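Local atomic coordinates of ABC transporter (Caldanaerobius, PDB entry 4G68), a protein that probably captures xylan-derived xylo-oligosaccharides outside the cell as the solute-binding component of an ABC transporter and hands them over for uptake. Residues V97-E102 against K107-A112; I172-Q177 against K368-M373. All coordinates share one frame; numbering follows the deposited sequence. Where two conformers were deposited one is given.

Contact 1 (V97-E102 against K107-A112). With XYP (beta-D-xylopyranose), chain D.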
ATOM      1  N   VAL A  97      14.865 -17.415 -11.739  1.00  7.49           N
ATOM      2  CA  VAL A  97      15.793 -16.342 -11.523  1.00  7.82           C
ATOM      3  C   VAL A  97      15.012 -15.067 -11.378  1.00  7.30           C
ATOM      4  O   VAL A  97      14.108 -14.797 -12.151  1.00  6.32           O
ATOM      5  CB  VAL A  97      16.729 -16.193 -12.700  1.00  8.85           C
ATOM      6  CG1 VAL A  97      17.663 -14.997 -12.483  1.00 10.89           C
ATOM      7  CG2 VAL A  97      17.560 -17.449 -12.854  1.00 11.67           C
ATOM      8  N   GLU A  98      15.372 -14.316 -10.367  1.00  7.41           N
ATOM      9  CA  GLU A  98      14.610 -13.054 -10.045  1.00  7.67           C
ATOM     10  C   GLU A  98      15.393 -11.841 -10.448  1.00  7.88           C
ATOM     11  O   GLU A  98      16.669 -11.854 -10.500  1.00  7.69           O
ATOM     12  CB  GLU A  98      14.210 -13.069  -8.534  1.00  9.41           C
ATOM     13  CG  GLU A  98      15.399 -13.028  -7.542  1.00 10.42           C
ATOM     14  CD  GLU A  98      15.085 -12.516  -6.143  1.00 10.64           C
ATOM     15  OE1 GLU A  98      14.036 -11.896  -5.894  1.00  9.54           O
ATOM     16  OE2 GLU A  98      15.932 -12.737  -5.242  1.00 11.62           O
ATOM     17  N   SER A  99      14.676 -10.762 -10.774  1.00  7.34           N
ATOM     18  CA  SER A  99      15.284  -9.439 -10.950  0.50  8.05           C
ATOM     19  C   SER A  99      14.468  -8.517 -10.017  1.00  7.54           C
ATOM     20  O   SER A  99      13.237  -8.514 -10.095  1.00  7.56           O
ATOM     21  CB  SER A  99      15.158  -9.008 -12.417  0.50  8.54           C
ATOM     22  OG  SER A  99      15.522  -7.632 -12.563  0.50  9.52           O
ATOM     23  N   VAL A 100      15.138  -7.767  -9.170  1.00  7.31           N
ATOM     24  CA  VAL A 100      14.478  -6.972  -8.120  1.00  7.19           C
ATOM     25  C   VAL A 100      14.646  -5.482  -8.394  1.00  6.96           C
ATOM     26  O   VAL A 100      15.765  -5.012  -8.602  1.00  6.86           O
ATOM     27  CB  VAL A 100      15.113  -7.237  -6.741  1.00  8.34           C
ATOM     28  CG1 VAL A 100      14.326  -6.518  -5.644  1.00  8.57           C
ATOM     29  CG2 VAL A 100      15.186  -8.702  -6.443  1.00 10.35           C
ATOM     30  N   THR A 101      13.537  -4.751  -8.386  1.00  6.08           N
ATOM     31  CA  THR A 101      13.629  -3.292  -8.776  1.00  5.91           C
ATOM     32  C   THR A 101      12.862  -2.480  -7.725  1.00  5.94           C
ATOM     33  O   THR A 101      11.740  -2.902  -7.309  1.00  6.22           O
ATOM     34  CB  THR A 101      13.019  -3.086 -10.155  1.00  5.51           C
ATOM     35  OG1 THR A 101      13.725  -3.858 -11.121  1.00  5.67           O
ATOM     36  CG2 THR A 101      13.003  -1.564 -10.569  1.00  5.20           C
ATOM     37  N   GLU A 102      13.456  -1.361  -7.294  1.00  5.77           N
ATOM     38  CA  GLU A 102      12.814  -0.497  -6.306  1.00  6.43           C
ATOM     39  C   GLU A 102      11.347  -0.165  -6.779  1.00  5.93           C
ATOM     40  O   GLU A 102      11.127   0.150  -7.911  1.00  5.21           O
ATOM     41  CB  GLU A 102      13.627   0.760  -6.044  1.00  7.86           C
ATOM     42  CG  GLU A 102      12.914   1.688  -5.049  1.00 10.08           C
ATOM     43  CD  GLU A 102      11.914   2.688  -5.692  1.00 11.32           C
ATOM     44  OE1 GLU A 102      12.106   3.061  -6.905  1.00 13.88           O
ATOM     45  OE2 GLU A 102      11.019   3.244  -4.954  1.00  9.68           O
ATOM     46  N   LYS A 107       7.299   0.065 -11.139  1.00  6.11           N
ATOM     47  CA  LYS A 107       6.096   0.430 -11.924  1.00  6.48           C
ATOM     48  C   LYS A 107       6.453   0.762 -13.356  1.00  6.99           C
ATOM     49  O   LYS A 107       5.807   0.253 -14.301  1.00  7.48           O
ATOM     50  CB  LYS A 107       5.463   1.693 -11.325  1.00  6.29           C
ATOM     51  CG  LYS A 107       5.058   1.443  -9.887  1.00  6.40           C
ATOM     52  CD  LYS A 107       4.678   2.773  -9.208  1.00  6.31           C
ATOM     53  CE  LYS A 107       4.331   2.419  -7.774  1.00  5.96           C
ATOM     54  NZ  LYS A 107       4.129   3.685  -6.920  1.00  5.49           N
ATOM     55  N   THR A 108       7.493   1.599 -13.532  1.00  7.13           N
ATOM     56  CA  THR A 108       7.924   1.922 -14.888  1.00  7.84           C
ATOM     57  C   THR A 108       8.366   0.698 -15.689  1.00  7.22           C
ATOM     58  O   THR A 108       7.968   0.513 -16.856  1.00  7.59           O
ATOM     59  CB  THR A 108       9.063   2.960 -14.842  1.00  8.66           C
ATOM     60  OG1 THR A 108       8.604   4.103 -14.118  1.00  9.57           O
ATOM     61  CG2 THR A 108       9.508   3.380 -16.259  1.00  9.18           C
ATOM     62  N   LYS A 109       9.173  -0.118 -15.043  1.00  6.52           N
ATOM     63  CA  LYS A 109       9.760  -1.315 -15.658  1.00  6.37           C
ATOM     64  C   LYS A 109       8.644  -2.267 -16.122  1.00  6.12           C
ATOM     65  O   LYS A 109       8.665  -2.670 -17.292  1.00  5.64           O
ATOM     66  CB  LYS A 109      10.655  -2.038 -14.692  1.00  6.54           C
ATOM     67  CG  LYS A 109      11.435  -3.187 -15.333  1.00  7.04           C
ATOM     68  CD  LYS A 109      12.380  -3.811 -14.322  1.00  7.06           C
ATOM     69  CE  LYS A 109      13.080  -5.007 -15.033  1.00  7.83           C
ATOM     70  NZ  LYS A 109      13.906  -5.931 -14.237  1.00  8.25           N
ATOM     71  N   ILE A 110       7.705  -2.617 -15.219  1.00  6.00           N
ATOM     72  CA  ILE A 110       6.735  -3.671 -15.559  1.00  6.67           C
ATOM     73  C   ILE A 110       5.735  -3.163 -16.645  1.00  7.28           C
ATOM     74  O   ILE A 110       5.363  -3.917 -17.558  1.00  7.15           O
ATOM     75  CB  ILE A 110       6.016  -4.272 -14.296  1.00  6.31           C
ATOM     76  CG1 ILE A 110       5.209  -5.515 -14.705  1.00  6.34           C
ATOM     77  CG2 ILE A 110       5.110  -3.233 -13.624  1.00  6.63           C
ATOM     78  CD1 ILE A 110       6.071  -6.629 -15.323  1.00  6.25           C
ATOM     79  N   LYS A 111       5.338  -1.894 -16.573  1.00  7.88           N
ATOM     80  CA  LYS A 111       4.415  -1.353 -17.611  1.00  9.47           C
ATOM     81  C   LYS A 111       5.047  -1.391 -18.978  1.00  9.52           C
ATOM     82  O   LYS A 111       4.395  -1.840 -19.980  1.00  9.71           O
ATOM     83  CB  LYS A 111       3.981   0.053 -17.252  1.00 10.37           C
ATOM     84  CG  LYS A 111       3.054  -0.020 -16.043  1.00 11.81           C
ATOM     85  CD  LYS A 111       2.350   1.288 -15.712  1.00 17.64           C
ATOM     86  CE  LYS A 111       3.234   2.461 -15.571  1.00 16.96           C
ATOM     87  NZ  LYS A 111       2.353   3.614 -15.085  1.00 23.05           N
ATOM     88  N   ALA A 112       6.310  -0.944 -19.031  1.00  8.67           N
ATOM     89  CA  ALA A 112       7.005  -0.926 -20.336  1.00  8.62           C
ATOM     90  C   ALA A 112       7.198  -2.331 -20.871  1.00  8.93           C
ATOM     91  O   ALA A 112       7.028  -2.562 -22.091  1.00  9.01           O
ATOM     92  CB  ALA A 112       8.357  -0.251 -20.234  1.00  8.04           C
TER
HETATM   93  C1  XYP D   3       2.588   0.729  -3.063  1.00  4.76           C
HETATM   94  C2  XYP D   3       2.597   1.404  -4.431  1.00  4.76           C
HETATM   95  C3  XYP D   3       1.671   2.625  -4.357  1.00  4.55           C
HETATM   96  C4  XYP D   3       0.284   2.272  -3.761  1.00  4.62           C
HETATM   97  C5  XYP D   3       0.388   1.404  -2.474  1.00  4.52           C
HETATM   98  O2  XYP D   3       3.927   1.726  -4.781  1.00  4.98           O
HETATM   99  O3  XYP D   3       1.561   3.137  -5.703  1.00  4.52           O
HETATM  100  O4  XYP D   3      -0.498   3.435  -3.473  1.00  4.45           O
HETATM  101  O5  XYP D   3       1.291   0.325  -2.683  1.00  4.62           O
HETATM  102  O   HOH W   1      12.654  -6.328 -11.741  1.00 10.72           O

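Contact 2 (I172-Q177 against K368-M373). With XYP (beta-D-xylopyranose), chain D.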
ATOM      1  N   ILE A 172      -2.644 -14.535  -8.804  1.00  6.55           N
ATOM      2  CA  ILE A 172      -2.648 -15.266  -7.496  1.00  5.99           C
ATOM      3  C   ILE A 172      -2.379 -14.232  -6.398  1.00  5.72           C
ATOM      4  O   ILE A 172      -1.283 -13.643  -6.327  1.00  5.74           O
ATOM      5  CB  ILE A 172      -1.547 -16.336  -7.412  1.00  6.26           C
ATOM      6  CG1 ILE A 172      -1.680 -17.391  -8.564  1.00  6.67           C
ATOM      7  CG2 ILE A 172      -1.555 -16.989  -6.045  1.00  6.09           C
ATOM      8  CD1 ILE A 172      -2.925 -18.312  -8.557  1.00  7.19           C
ATOM      9  N   PRO A 173      -3.377 -13.913  -5.586  1.00  5.41           N
ATOM     10  CA  PRO A 173      -3.146 -12.906  -4.535  1.00  5.26           C
ATOM     11  C   PRO A 173      -2.081 -13.367  -3.517  1.00  5.59           C
ATOM     12  O   PRO A 173      -1.901 -14.569  -3.311  1.00  5.37           O
ATOM     13  CB  PRO A 173      -4.505 -12.797  -3.844  1.00  5.40           C
ATOM     14  CG  PRO A 173      -5.483 -13.370  -4.885  1.00  5.58           C
ATOM     15  CD  PRO A 173      -4.717 -14.510  -5.494  1.00  5.62           C
ATOM     16  N   PHE A 174      -1.354 -12.425  -2.933  1.00  5.37           N
ATOM     17  CA  PHE A 174      -0.444 -12.791  -1.831  1.00  5.96           C
ATOM     18  C   PHE A 174      -0.511 -11.839  -0.637  1.00  6.48           C
ATOM     19  O   PHE A 174      -0.172 -12.233   0.498  1.00  5.67           O
ATOM     20  CB  PHE A 174       0.977 -13.033  -2.314  1.00  6.10           C
ATOM     21  CG  PHE A 174       1.757 -11.763  -2.617  1.00  6.30           C
ATOM     22  CD1 PHE A 174       2.533 -11.162  -1.626  1.00  6.40           C
ATOM     23  CD2 PHE A 174       1.711 -11.187  -3.949  1.00  6.59           C
ATOM     24  CE1 PHE A 174       3.276  -9.962  -1.945  1.00  7.51           C
ATOM     25  CE2 PHE A 174       2.461 -10.038  -4.232  1.00  7.19           C
ATOM     26  CZ  PHE A 174       3.191  -9.436  -3.237  1.00  6.68           C
ATOM     27  N   ASP A 175      -0.949 -10.610  -0.841  1.00  7.62           N
ATOM     28  CA  ASP A 175      -1.041  -9.656   0.322  1.00  8.98           C
ATOM     29  C   ASP A 175      -2.153  -8.616   0.295  1.00  8.92           C
ATOM     30  O   ASP A 175      -2.751  -8.341  -0.776  1.00  7.95           O
ATOM     31  CB  ASP A 175       0.319  -9.117   0.862  1.00 12.94           C
ATOM     32  CG  ASP A 175       0.968  -8.052   0.005  1.00 14.13           C
ATOM     33  OD1 ASP A 175       0.373  -7.498  -0.880  1.00 16.93           O
ATOM     34  OD2 ASP A 175       2.175  -7.772   0.238  1.00 19.61           O
ATOM     35  N   GLN A 176      -2.460  -8.106   1.486  1.00  8.35           N
ATOM     36  CA  GLN A 176      -3.475  -7.082   1.667  1.00  7.89           C
ATOM     37  C   GLN A 176      -2.803  -5.846   2.215  1.00  7.62           C
ATOM     38  O   GLN A 176      -1.739  -5.921   2.898  1.00  7.59           O
ATOM     39  CB  GLN A 176      -4.557  -7.445   2.689  1.00  9.02           C
ATOM     40  CG  GLN A 176      -5.142  -8.839   2.627  1.00 11.72           C
ATOM     41  CD  GLN A 176      -5.994  -9.062   3.831  1.00 13.34           C
ATOM     42  OE1 GLN A 176      -6.476  -8.079   4.451  1.00 14.82           O
ATOM     43  NE2 GLN A 176      -6.222 -10.351   4.184  1.00 14.21           N
ATOM     44  N   GLN A 177      -3.391  -4.713   1.873  1.00  6.65           N
ATOM     45  CA  GLN A 177      -2.876  -3.458   2.390  1.00  5.93           C
ATOM     46  C   GLN A 177      -3.909  -2.836   3.356  1.00  5.67           C
ATOM     47  O   GLN A 177      -5.107  -3.116   3.267  1.00  6.21           O
ATOM     48  CB  GLN A 177      -2.652  -2.484   1.210  1.00  6.14           C
ATOM     49  CG  GLN A 177      -1.451  -2.943   0.346  1.00  6.38           C
ATOM     50  CD  GLN A 177      -1.105  -1.889  -0.698  1.00  6.96           C
ATOM     51  OE1 GLN A 177      -1.795  -0.854  -0.826  1.00  6.80           O
ATOM     52  NE2 GLN A 177      -0.040  -2.174  -1.473  1.00  6.89           N
ATOM     53  N   LYS A 368       2.265 -18.002  -1.650  1.00  6.36           N
ATOM     54  CA  LYS A 368       2.086 -18.488  -0.256  1.00  7.13           C
ATOM     55  C   LYS A 368       3.310 -18.135   0.561  1.00  6.74           C
ATOM     56  O   LYS A 368       3.197 -17.715   1.710  1.00  6.29           O
ATOM     57  CB  LYS A 368       1.902 -20.040  -0.294  1.00  7.07           C
ATOM     58  CG  LYS A 368       1.875 -20.766   1.075  1.00  8.26           C
ATOM     59  CD  LYS A 368       1.006 -20.133   2.171  1.00 10.13           C
ATOM     60  CE  LYS A 368       1.055 -21.005   3.439  1.00 10.09           C
ATOM     61  NZ  LYS A 368       0.339 -20.373   4.591  1.00 11.72           N
ATOM     62  N   GLN A 369       4.512 -18.359  -0.020  1.00  6.89           N
ATOM     63  CA  GLN A 369       5.739 -18.058   0.763  1.00  6.95           C
ATOM     64  C   GLN A 369       5.870 -16.541   1.019  1.00  5.91           C
ATOM     65  O   GLN A 369       6.307 -16.156   2.111  1.00  5.73           O
ATOM     66  CB  GLN A 369       7.012 -18.570   0.001  1.00  8.97           C
ATOM     67  CG  GLN A 369       7.023 -20.109  -0.130  1.00 12.83           C
ATOM     68  CD  GLN A 369       6.866 -20.794   1.217  1.00 17.77           C
ATOM     69  OE1 GLN A 369       7.628 -20.527   2.145  1.00 23.10           O
ATOM     70  NE2 GLN A 369       5.847 -21.590   1.356  1.00 22.32           N
ATOM     71  N   LEU A 370       5.488 -15.696   0.068  1.00  5.72           N
ATOM     72  CA  LEU A 370       5.521 -14.236   0.277  1.00  5.88           C
ATOM     73  C   LEU A 370       4.532 -13.818   1.331  1.00  6.28           C
ATOM     74  O   LEU A 370       4.828 -12.910   2.150  1.00  6.55           O
ATOM     75  CB  LEU A 370       5.279 -13.476  -1.042  1.00  6.61           C
ATOM     76  CG  LEU A 370       6.478 -13.571  -2.020  1.00  6.22           C
ATOM     77  CD1 LEU A 370       6.013 -13.035  -3.383  1.00  7.38           C
ATOM     78  CD2 LEU A 370       7.736 -12.831  -1.525  1.00  7.09           C
ATOM     79  N   SER A 371       3.336 -14.420   1.288  1.00  5.95           N
ATOM     80  CA  SER A 371       2.323 -14.111   2.280  1.00  6.61           C
ATOM     81  C   SER A 371       2.761 -14.439   3.700  1.00  6.82           C
ATOM     82  O   SER A 371       2.554 -13.654   4.634  1.00  6.46           O
ATOM     83  CB  SER A 371       1.034 -14.874   1.947  1.00  7.04           C
ATOM     84  OG  SER A 371       0.006 -14.609   2.911  1.00  6.81           O
ATOM     85  N   ASP A 372       3.267 -15.658   3.914  1.00  7.19           N
ATOM     86  CA  ASP A 372       3.857 -16.029   5.225  1.00  7.85           C
ATOM     87  C   ASP A 372       5.007 -15.106   5.613  1.00  8.01           C
ATOM     88  O   ASP A 372       5.071 -14.725   6.784  1.00  6.85           O
ATOM     89  CB  ASP A 372       4.409 -17.448   5.187  1.00  8.91           C
ATOM     90  CG  ASP A 372       3.310 -18.533   5.131  1.00 10.52           C
ATOM     91  OD1 ASP A 372       2.149 -18.235   5.061  1.00  9.43           O
ATOM     92  OD2 ASP A 372       3.716 -19.757   5.149  1.00 10.84           O
ATOM     93  N   MET A 373       5.900 -14.751   4.674  1.00  7.52           N
ATOM     94  CA  MET A 373       7.045 -13.881   4.955  1.00  7.15           C
ATOM     95  C   MET A 373       6.481 -12.525   5.411  1.00  7.51           C
ATOM     96  O   MET A 373       6.950 -11.980   6.399  1.00  7.80           O
ATOM     97  CB  MET A 373       7.909 -13.623   3.675  1.00  6.26           C
ATOM     98  CG  MET A 373       9.069 -12.625   3.828  1.00  5.84           C
ATOM     99  SD  MET A 373       9.756 -12.046   2.195  1.00  3.99           S
ATOM    100  CE  MET A 373       8.502 -10.880   1.726  1.00  6.08           C
TER
HETATM  101  C1  XYP D   3       2.588   0.729  -3.063  1.00  4.76           C
HETATM  102  C2  XYP D   3       2.597   1.404  -4.431  1.00  4.76           C
HETATM  103  C3  XYP D   3       1.671   2.625  -4.357  1.00  4.55           C
HETATM  104  C4  XYP D   3       0.284   2.272  -3.761  1.00  4.62           C
HETATM  105  C5  XYP D   3       0.388   1.404  -2.474  1.00  4.52           C
HETATM  106  O2  XYP D   3       3.927   1.726  -4.781  1.00  4.98           O
HETATM  107  O3  XYP D   3       1.561   3.137  -5.703  1.00  4.52           O
HETATM  108  O4  XYP D   3      -0.498   3.435  -3.473  1.00  4.45           O
HETATM  109  O5  XYP D   3       1.291   0.325  -2.683  1.00  4.62           O

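Contact 1 (V97-E102 against K107-A112)
Lys-109 and Thr-101 are joined by one water rather than by a direct bond. The water accepts from Lys-109 NZ at 2.8 Å, lies 2.8 Å from Thr-101 OG1 in a bond whose direction stays open, and donates a weak bond to Ser-99 O. Lys-109 gets there by running straight out from the helix: CG stands opposite the backbone N (chi1 -172°) and the rest of the chain is extended, which brings NZ to the strand while the methylenes slant across Thr-101, CD coming to 3.5 Å from Thr-101 OG1. A cation-pi contact with Trp-68 also engages this ammonium group. Strand 95-100 closes a beta-alpha-beta crossover, parallel to strand 64-69 with helix 76-90 between them, and then turns into helix 103-115. Glu-102 sits at the N-cap of that helix, its two carboxylate oxygens taking Asp-104 N and Ala-105 N. Two residues before Lys-109, Lys-107 carries the helix into the sugar site: its NZ donates to xylose O2 and O3, 2.9 Å each, gripping two neighbouring hydroxyls at once. Asp-104 pairs with the same ammonium group, and Trp-225 meets it in a cation-pi contact.

Contact 2 (I172-Q177 against K368-M373)
Phe-174 packs against Leu-370 and Ser-371 of helix 356-377, its CA 5.1 Å from that of Ser-371; just before it, Ile-172 rests on Ala-367 of the same helix. The CG of Phe-174 lies between the backbone N and the carbonyl carbon (chi1 77°), which turns the ring against Leu-370: Phe-174 CD1 is 3.6 Å from Leu-370 CB, and Leu-370 CD1 rides over the ring centre, 4.3 Å above the plane. On the opposite face, nearer the rim, sits Asp-175 OD1. The backbone of Phe-174 joins in as well, its O packing 3.2 Å from Ser-371 CB. The hydroxyl of Ser-371 has its main partner in Trp-384 N, which ties this helix to the chain just past strand 381-382. Asp-175 follows Phe-174, and the two together face Gly-345 in a classic beta bulge; Asp-175 OD2 lies close to Asp-374 OD2, a pairing that could favour a proton on one of them. Further on, Gln-177 enters the sugar pocket, extended beyond CG, with NE2 donating to xylose O5 at 3.1 Å and 146°. Shortening this side chain to that of alanine would probably leave the sugar's ring oxygen without its amide donor and open a gap beside C5. The whole is a helix packed on a bulged antiparallel strand that runs on into the glycan pocket of a solute-binding protein.

How the contacts relate
Both segments of contact 1 precede those of contact 2 in sequence. Their centres lie 18 Å apart, with nearest atoms about 8 Å from each other, so they do not touch. One mixed sheet joins them: strand 95-100 pairs with 64-69, which pairs with 122-126, then 341-349, then 168-184. Helix 76-90 is a second link, touched by Glu-98 of contact 1 and by Leu-370 and Met-373 of contact 2. Both contacts end at the same xylose, reached by Lys-107 on a helix and Gln-177 on a strand; Asn-103, Trp-229 and Asp-417 add further bonds. Separate elements of one fold thus hold a single sugar unit.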